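Local coordinates for protein molinate hydrolase (Gulosibacter molinativorax, PDB 4UB9) that hydrolyses the thiocarbamate herbicide molinate, as a zinc-binding member of the amidohydrolase family, at residues I82-G86 against K87-P91; D156-S160 against G161-G165; G375-D378 against P379-E383. All blocks are in the same frame, centred on the assembly; numbering follows the deposited sequence.

Contact 1 of 3, residues I82-G86 against K87-P91; sequences IDAQG and KWILP
Lys-87 folds its side chain back beneath the turn that leads into it. Its CB lies 3.0 Å from Ala-84 O, the same carbonyl oxygen that its own backbone N reaches in a weak hydrogen bond of 2.8 Å, bent to 126° at the hydrogen. CG stands beside the backbone N (chi1 -71°), which brings it 3.5 Å from Gly-86 O. One bond further on, CD passes Asp-83 O at 4.1 Å; the chain stays extended to CE and then bends at chi4 to deliver NZ to Asp-451 in a salt bridge and to Ser-465 OG in a hydrogen bond. The backbone from Ala-84 to Lys-87 is a type II beta turn, with Gly-86 at the positive phi of 74° that this turn places at its third residue, and it carries the chain out of strand 81-83 and into strand 88-95, which belongs to a different sheet. Overlapping the start of the turn, Asp-83 forms an Asx turn: its OD1 accepts from Gln-85 N at 3.1 Å, the donor standing well above the carboxylate plane. Ala-84 CB meets Ile-89 CD1 at 3.9 Å, an apolar touch that continues into Ile-38 and Val-447, both packed on Ile-89. The Trp-88 ring comes obliquely to Gly-86 O, CZ3 being the nearest ring atom at 3.4 Å.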
loop_
_atom_site.group_PDB
_atom_site.type_symbol
_atom_site.label_atom_id
_atom_site.label_comp_id
_atom_site.label_asym_id
_atom_site.label_seq_id
_atom_site.Cartn_x
_atom_site.Cartn_y
_atom_site.Cartn_z
ATOM N N ILE A 82 30.953 -18.659 46.858
ATOM C CA ILE A 82 30.557 -19.502 45.759
ATOM C C ILE A 82 31.707 -20.431 45.488
ATOM O O ILE A 82 32.854 -20.004 45.316
ATOM C CB ILE A 82 30.189 -18.687 44.501
ATOM C CG1 ILE A 82 28.850 -17.971 44.727
ATOM C CG2 ILE A 82 30.088 -19.572 43.266
ATOM C CD1 ILE A 82 28.566 -16.854 43.726
ATOM N N ASP A 83 31.372 -21.696 45.362
ATOM C CA ASP A 83 32.356 -22.685 45.067
ATOM C C ASP A 83 32.567 -22.796 43.560
ATOM O O ASP A 83 31.776 -23.416 42.850
ATOM C CB ASP A 83 31.945 -24.039 45.646
ATOM C CG ASP A 83 32.963 -25.137 45.349
ATOM O OD1 ASP A 83 34.146 -24.823 45.062
ATOM O OD2 ASP A 83 32.577 -26.319 45.417
ATOM N N ALA A 84 33.702 -22.309 43.108
ATOM C CA ALA A 84 34.031 -22.323 41.702
ATOM C C ALA A 84 34.918 -23.484 41.240
ATOM O O ALA A 84 35.385 -23.489 40.123
ATOM C CB ALA A 84 34.629 -20.986 41.300
ATOM N N GLN A 85 35.143 -24.464 42.097
ATOM C CA GLN A 85 36.040 -25.553 41.762
ATOM C C GLN A 85 35.548 -26.216 40.502
ATOM O O GLN A 85 34.391 -26.552 40.392
ATOM C CB GLN A 85 36.027 -26.591 42.882
ATOM C CG GLN A 85 37.369 -26.884 43.537
ATOM C CD GLN A 85 37.663 -28.375 43.674
ATOM O OE1 GLN A 85 36.790 -29.180 43.985
ATOM N NE2 GLN A 85 38.906 -28.744 43.443
ATOM N N GLY A 86 36.452 -26.428 39.560
ATOM C CA GLY A 86 36.111 -27.015 38.281
ATOM C C GLY A 86 35.373 -26.091 37.340
ATOM O O GLY A 86 34.821 -26.506 36.353
ATOM N N LYS A 87 35.395 -24.817 37.656
ATOM C CA LYS A 87 34.590 -23.844 36.960
ATOM C C LYS A 87 35.391 -22.635 36.502
ATOM O O LYS A 87 36.524 -22.429 36.883
ATOM C CB LYS A 87 33.410 -23.424 37.820
ATOM C CG LYS A 87 32.375 -24.520 37.950
ATOM C CD LYS A 87 31.224 -24.148 38.857
ATOM C CE LYS A 87 30.334 -25.350 39.096
ATOM N NZ LYS A 87 28.898 -25.030 38.965
ATOM N N TRP A 88 34.798 -21.871 35.616
ATOM C CA TRP A 88 35.436 -20.702 35.065
ATOM C C TRP A 88 34.791 -19.424 35.573
ATOM O O TRP A 88 33.600 -19.295 35.643
ATOM C CB TRP A 88 35.448 -20.773 33.555
ATOM C CG TRP A 88 36.436 -21.757 33.041
ATOM C CD1 TRP A 88 37.660 -21.482 32.497
ATOM C CD2 TRP A 88 36.294 -23.177 33.010
ATOM N NE1 TRP A 88 38.291 -22.652 32.129
ATOM C CE2 TRP A 88 37.468 -23.705 32.424
ATOM C CE3 TRP A 88 35.286 -24.054 33.406
ATOM C CZ2 TRP A 88 37.668 -25.071 32.246
ATOM C CZ3 TRP A 88 35.478 -25.418 33.225
ATOM C CH2 TRP A 88 36.670 -25.913 32.648
ATOM N N ILE A 89 35.646 -18.495 35.947
ATOM C CA ILE A 89 35.246 -17.211 36.475
ATOM C C ILE A 89 35.555 -16.097 35.461
ATOM O O ILE A 89 36.721 -15.850 35.131
ATOM C CB ILE A 89 35.982 -16.866 37.769
ATOM C CG1 ILE A 89 35.726 -17.944 38.820
ATOM C CG2 ILE A 89 35.504 -15.511 38.286
ATOM C CD1 ILE A 89 36.629 -17.844 40.042
ATOM N N LEU A 90 34.499 -15.423 35.009
ATOM C CA LEU A 90 34.593 -14.311 34.036
ATOM C C LEU A 90 34.063 -13.017 34.624
ATOM O O LEU A 90 33.335 -13.047 35.642
ATOM C CB LEU A 90 33.833 -14.619 32.775
ATOM C CG LEU A 90 34.511 -15.533 31.754
ATOM C CD1 LEU A 90 34.658 -16.970 32.279
ATOM C CD2 LEU A 90 33.729 -15.543 30.455
ATOM N N PRO A 91 34.400 -11.861 33.995
ATOM C CA PRO A 91 33.815 -10.632 34.478
ATOM C C PRO A 91 32.367 -10.634 34.113
ATOM O O PRO A 91 31.957 -11.354 33.221
ATOM C CB PRO A 91 34.558 -9.541 33.701
ATOM C CG PRO A 91 35.662 -10.225 32.972
ATOM C CD PRO A 91 35.252 -11.633 32.830
#

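Contact 2 of 3, residues D156-S160 against G161-G165; sequences DRIAS and GAAEG
Gly-161 N donates a hydrogen bond to Ile-158 O (3.2 Å, 153° at the hydrogen), while Arg-157 O accepts a weak bond from Ala-163 N at 3.1 Å. These bonds close the C-terminal end of helix 148-159, where Ser-160 N still bonds to Asp-156 O at 3.0 Å and Ser-160 OG makes weak, unsettled approaches to Asp-156 O and Arg-157 O. Gly-161, at phi 86°, is the first residue to leave helical angles and marks a Schellman motif; a side chain there would collide with Ser-160 O, which explains the glycine. Ala-163 O is met by a nearly linear CA-H...O contact from Ile-158, 3.4 Å from CA with 166° at the hydrogen. Glu-164 OE1 uses its anti lone pair to accept from Gly-165 N at 3.0 Å, and OE2 forms a salt bridge with Arg-472. The guanidinium of Arg-157 lies obliquely by Ala-163, NH2 to CB 3.7 Å, turned that way by the bend at chi3; its NE is paired with Glu-127. The helix end and the loop after it pack against helix 122-135, whose Gln-131 donates to Glu-164 O, within a beta-alpha-beta crossover: helix 148-159 joins the parallel, paired strands 138-143 and 167-170.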
loop_
_atom_site.group_PDB
_atom_site.type_symbol
_atom_site.label_atom_id
_atom_site.label_comp_id
_atom_site.label_asym_id
_atom_site.label_seq_id
_atom_site.Cartn_x
_atom_site.Cartn_y
_atom_site.Cartn_z
ATOM N N ASP A 156 17.880 5.038 36.643
ATOM C CA ASP A 156 18.033 5.654 37.963
ATOM C C ASP A 156 17.530 4.704 39.049
ATOM O O ASP A 156 18.108 4.589 40.096
ATOM C CB ASP A 156 17.305 7.000 38.048
ATOM C CG ASP A 156 17.931 8.078 37.110
ATOM O OD1 ASP A 156 19.017 7.848 36.553
ATOM O OD2 ASP A 156 17.335 9.158 36.943
ATOM N N ARG A 157 16.472 3.997 38.749
ATOM C CA ARG A 157 15.935 3.051 39.697
ATOM C C ARG A 157 16.810 1.836 39.861
ATOM O O ARG A 157 16.959 1.306 40.952
ATOM C CB ARG A 157 14.521 2.663 39.307
ATOM C CG ARG A 157 13.524 3.727 39.749
ATOM C CD ARG A 157 12.161 3.594 39.078
ATOM N NE ARG A 157 11.785 2.196 38.854
ATOM C CZ ARG A 157 11.126 1.426 39.725
ATOM N NH1 ARG A 157 10.775 1.887 40.906
ATOM N NH2 ARG A 157 10.847 0.168 39.416
ATOM N N ILE A 158 17.374 1.353 38.772
ATOM C CA ILE A 158 18.300 0.211 38.870
ATOM C C ILE A 158 19.598 0.637 39.560
ATOM O O ILE A 158 20.103 -0.033 40.436
ATOM C CB ILE A 158 18.624 -0.366 37.499
ATOM C CG1 ILE A 158 17.394 -1.040 36.940
ATOM C CG2 ILE A 158 19.800 -1.346 37.582
ATOM C CD1 ILE A 158 17.514 -1.455 35.482
ATOM N N ALA A 159 20.106 1.788 39.173
ATOM C CA ALA A 159 21.328 2.321 39.790
ATOM C C ALA A 159 21.194 2.582 41.290
ATOM O O ALA A 159 22.174 2.450 42.028
ATOM C CB ALA A 159 21.791 3.607 39.095
ATOM N N SER A 160 20.012 3.003 41.722
ATOM C CA SER A 160 19.767 3.332 43.144
ATOM C C SER A 160 19.309 2.092 43.943
ATOM O O SER A 160 19.084 2.174 45.127
ATOM C CB SER A 160 18.680 4.385 43.264
ATOM O OG SER A 160 17.414 3.737 43.088
ATOM N N GLY A 161 19.144 0.955 43.286
ATOM C CA GLY A 161 18.723 -0.242 43.977
ATOM C C GLY A 161 17.224 -0.411 44.144
ATOM O O GLY A 161 16.776 -1.439 44.644
ATOM N N ALA A 162 16.443 0.542 43.675
ATOM C CA ALA A 162 14.970 0.403 43.701
ATOM C C ALA A 162 14.417 -0.696 42.785
ATOM O O ALA A 162 13.273 -1.131 42.933
ATOM C CB ALA A 162 14.306 1.714 43.345
ATOM N N ALA A 163 15.220 -1.112 41.820
ATOM C CA ALA A 163 14.780 -2.132 40.882
ATOM C C ALA A 163 15.935 -2.995 40.434
ATOM O O ALA A 163 17.087 -2.579 40.399
ATOM C CB ALA A 163 14.123 -1.497 39.682
ATOM N N GLU A 164 15.568 -4.193 40.038
ATOM C CA GLU A 164 16.506 -5.200 39.591
ATOM C C GLU A 164 16.840 -5.077 38.087
ATOM O O GLU A 164 16.015 -4.664 37.282
ATOM C CB GLU A 164 15.904 -6.576 39.875
ATOM C CG GLU A 164 16.722 -7.766 39.401
ATOM C CD GLU A 164 17.993 -7.946 40.223
ATOM O OE1 GLU A 164 18.955 -7.176 40.015
ATOM O OE2 GLU A 164 18.040 -8.874 41.076
ATOM N N GLY A 165 18.066 -5.449 37.741
ATOM C CA GLY A 165 18.488 -5.543 36.343
ATOM C C GLY A 165 19.938 -5.212 36.085
ATOM O O GLY A 165 20.615 -4.654 36.914
#

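Contact 3 of 3, residues G375-D378 against P379-E383; sequences GCTD and PDILE
With CG anti to the backbone N (chi1 -168°) and the carboxylate turned to chi2 -85°, Asp-378 swings OD1 over the start of helix 379-383, where it accepts from Asp-380 N at 2.9 Å. The donor arrives on the anti side, somewhat out of the carboxylate plane, with 143° at the hydrogen: a side-chain N-cap bond. The main-chain oxygen of the same residue opens the helix. Asp-378 O takes the N-H of Leu-382 at 3.0 Å, and a weak one from Ile-381 N at 2.9 Å. Pro-379 has no N-H to offer at the first turn, and its CD lies 3.5 Å from Asp-378 CG. Before the cap, the side chains of Thr-377 and Ile-381 cross at about a right angle, CG2 to CG2 3.9 Å, and Thr-377 CB rests against Leu-382 CD2 at 3.8 Å, while OG1 bonds to Asp-102. An alanine in place of Asp-378 would probably leave the amide of Asp-380 without its cap and Arg-490 without one of its carboxylate mates. Another is Asp-380, whose OD2 lies 4.0 Å from Asp-378 OD1, and whose OD1 also meets Tyr-488 and Arg-203 of the second subunit. Bridging by Arg-490 is likely to offset the mutual repulsion of the two acids, and the helix N-terminus would be expected to stabilise their negative charge further.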
loop_
_atom_site.group_PDB
_atom_site.type_symbol
_atom_site.label_atom_id
_atom_site.label_comp_id
_atom_site.label_asym_id
_atom_site.label_seq_id
_atom_site.Cartn_x
_atom_site.Cartn_y
_atom_site.Cartn_z
ATOM N N GLY A 375 16.694 -6.699 21.442
ATOM C CA GLY A 375 15.605 -6.234 22.315
ATOM C C GLY A 375 14.776 -7.387 22.820
ATOM O O GLY A 375 14.884 -8.500 22.356
ATOM N N CYS A 376 13.952 -7.109 23.803
ATOM C CA CYS A 376 13.039 -8.108 24.333
ATOM C C CYS A 376 11.761 -8.076 23.503
ATOM O O CYS A 376 10.819 -7.304 23.730
ATOM C CB CYS A 376 12.792 -7.887 25.816
ATOM S SG CYS A 376 11.514 -8.995 26.437
ATOM N N THR A 377 11.736 -8.961 22.527
ATOM C CA THR A 377 10.713 -8.971 21.499
ATOM C C THR A 377 9.376 -9.492 21.990
ATOM O O THR A 377 9.292 -10.459 22.730
ATOM C CB THR A 377 11.166 -9.829 20.299
ATOM O OG1 THR A 377 12.480 -9.408 19.933
ATOM C CG2 THR A 377 10.234 -9.645 19.087
ATOM N N ASP A 378 8.316 -8.816 21.571
ATOM C CA ASP A 378 6.976 -9.179 22.020
ATOM C C ASP A 378 6.672 -10.632 21.652
ATOM O O ASP A 378 6.876 -11.032 20.500
ATOM C CB ASP A 378 5.929 -8.257 21.393
ATOM C CG ASP A 378 4.566 -8.392 22.041
ATOM O OD1 ASP A 378 3.807 -9.297 21.631
ATOM O OD2 ASP A 378 4.241 -7.583 22.927
ATOM N N PRO A 379 6.119 -11.400 22.590
ATOM C CA PRO A 379 5.824 -12.829 22.314
ATOM C C PRO A 379 4.849 -13.074 21.208
ATOM O O PRO A 379 4.988 -14.045 20.489
ATOM C CB PRO A 379 5.253 -13.333 23.612
ATOM C CG PRO A 379 4.903 -12.119 24.414
ATOM C CD PRO A 379 5.831 -11.031 23.976
ATOM N N ASP A 380 3.927 -12.161 20.972
ATOM C CA ASP A 380 3.055 -12.313 19.783
ATOM C C ASP A 380 3.846 -12.275 18.487
ATOM O O ASP A 380 3.504 -12.956 17.511
ATOM C CB ASP A 380 1.938 -11.265 19.707
ATOM C CG ASP A 380 0.772 -11.580 20.582
ATOM O OD1 ASP A 380 0.506 -12.765 20.878
ATOM O OD2 ASP A 380 0.074 -10.624 20.956
ATOM N N ILE A 381 4.890 -11.462 18.461
ATOM C CA ILE A 381 5.756 -11.353 17.262
ATOM C C ILE A 381 6.700 -12.546 17.140
ATOM O O ILE A 381 6.944 -13.053 16.050
ATOM C CB ILE A 381 6.580 -10.049 17.288
ATOM C CG1 ILE A 381 5.658 -8.835 17.135
ATOM C CG2 ILE A 381 7.664 -10.022 16.207
ATOM C CD1 ILE A 381 5.233 -8.597 15.705
ATOM N N LEU A 382 7.255 -12.970 18.257
ATOM C CA LEU A 382 8.067 -14.216 18.270
ATOM C C LEU A 382 7.251 -15.412 17.797
ATOM O O LEU A 382 7.706 -16.255 17.024
ATOM C CB LEU A 382 8.587 -14.518 19.660
ATOM C CG LEU A 382 9.640 -13.545 20.180
ATOM C CD1 LEU A 382 10.032 -13.922 21.612
ATOM C CD2 LEU A 382 10.870 -13.512 19.286
ATOM N N GLU A 383 6.023 -15.459 18.288
ATOM C CA GLU A 383 5.102 -16.539 17.993
ATOM C C GLU A 383 4.859 -16.692 16.472
ATOM O O GLU A 383 4.533 -17.748 16.011
ATOM C CB GLU A 383 3.781 -16.283 18.742
ATOM C CG GLU A 383 2.834 -17.455 18.767
ATOM C CD GLU A 383 3.392 -18.641 19.577
ATOM O OE1 GLU A 383 4.091 -18.430 20.593
ATOM O OE2 GLU A 383 3.187 -19.791 19.135
#

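Overall arrangement
Contacts 1, 2 and 3 follow one another along the chain without overlapping, and none touches another. The centres of contacts 1 and 2 are about 26 Å apart. Those of contacts 2 and 3 are about 25 Å apart, and those of contacts 1 and 3 about 33 Å. Each is a local change of direction, respectively a beta turn between two sheets, a helix C-terminus and a helix N-terminus. Strand 88-95, entered at contact 1, pairs with 138-143, which pairs with 167-170, the strand that follows contact 2. Helix 122-135 links contacts 2 and 3, touching both. All three lie away from the zinc-binding histidines, consistent with a part in the framework rather than in the metal site, and 379-383 also borders a second subunit.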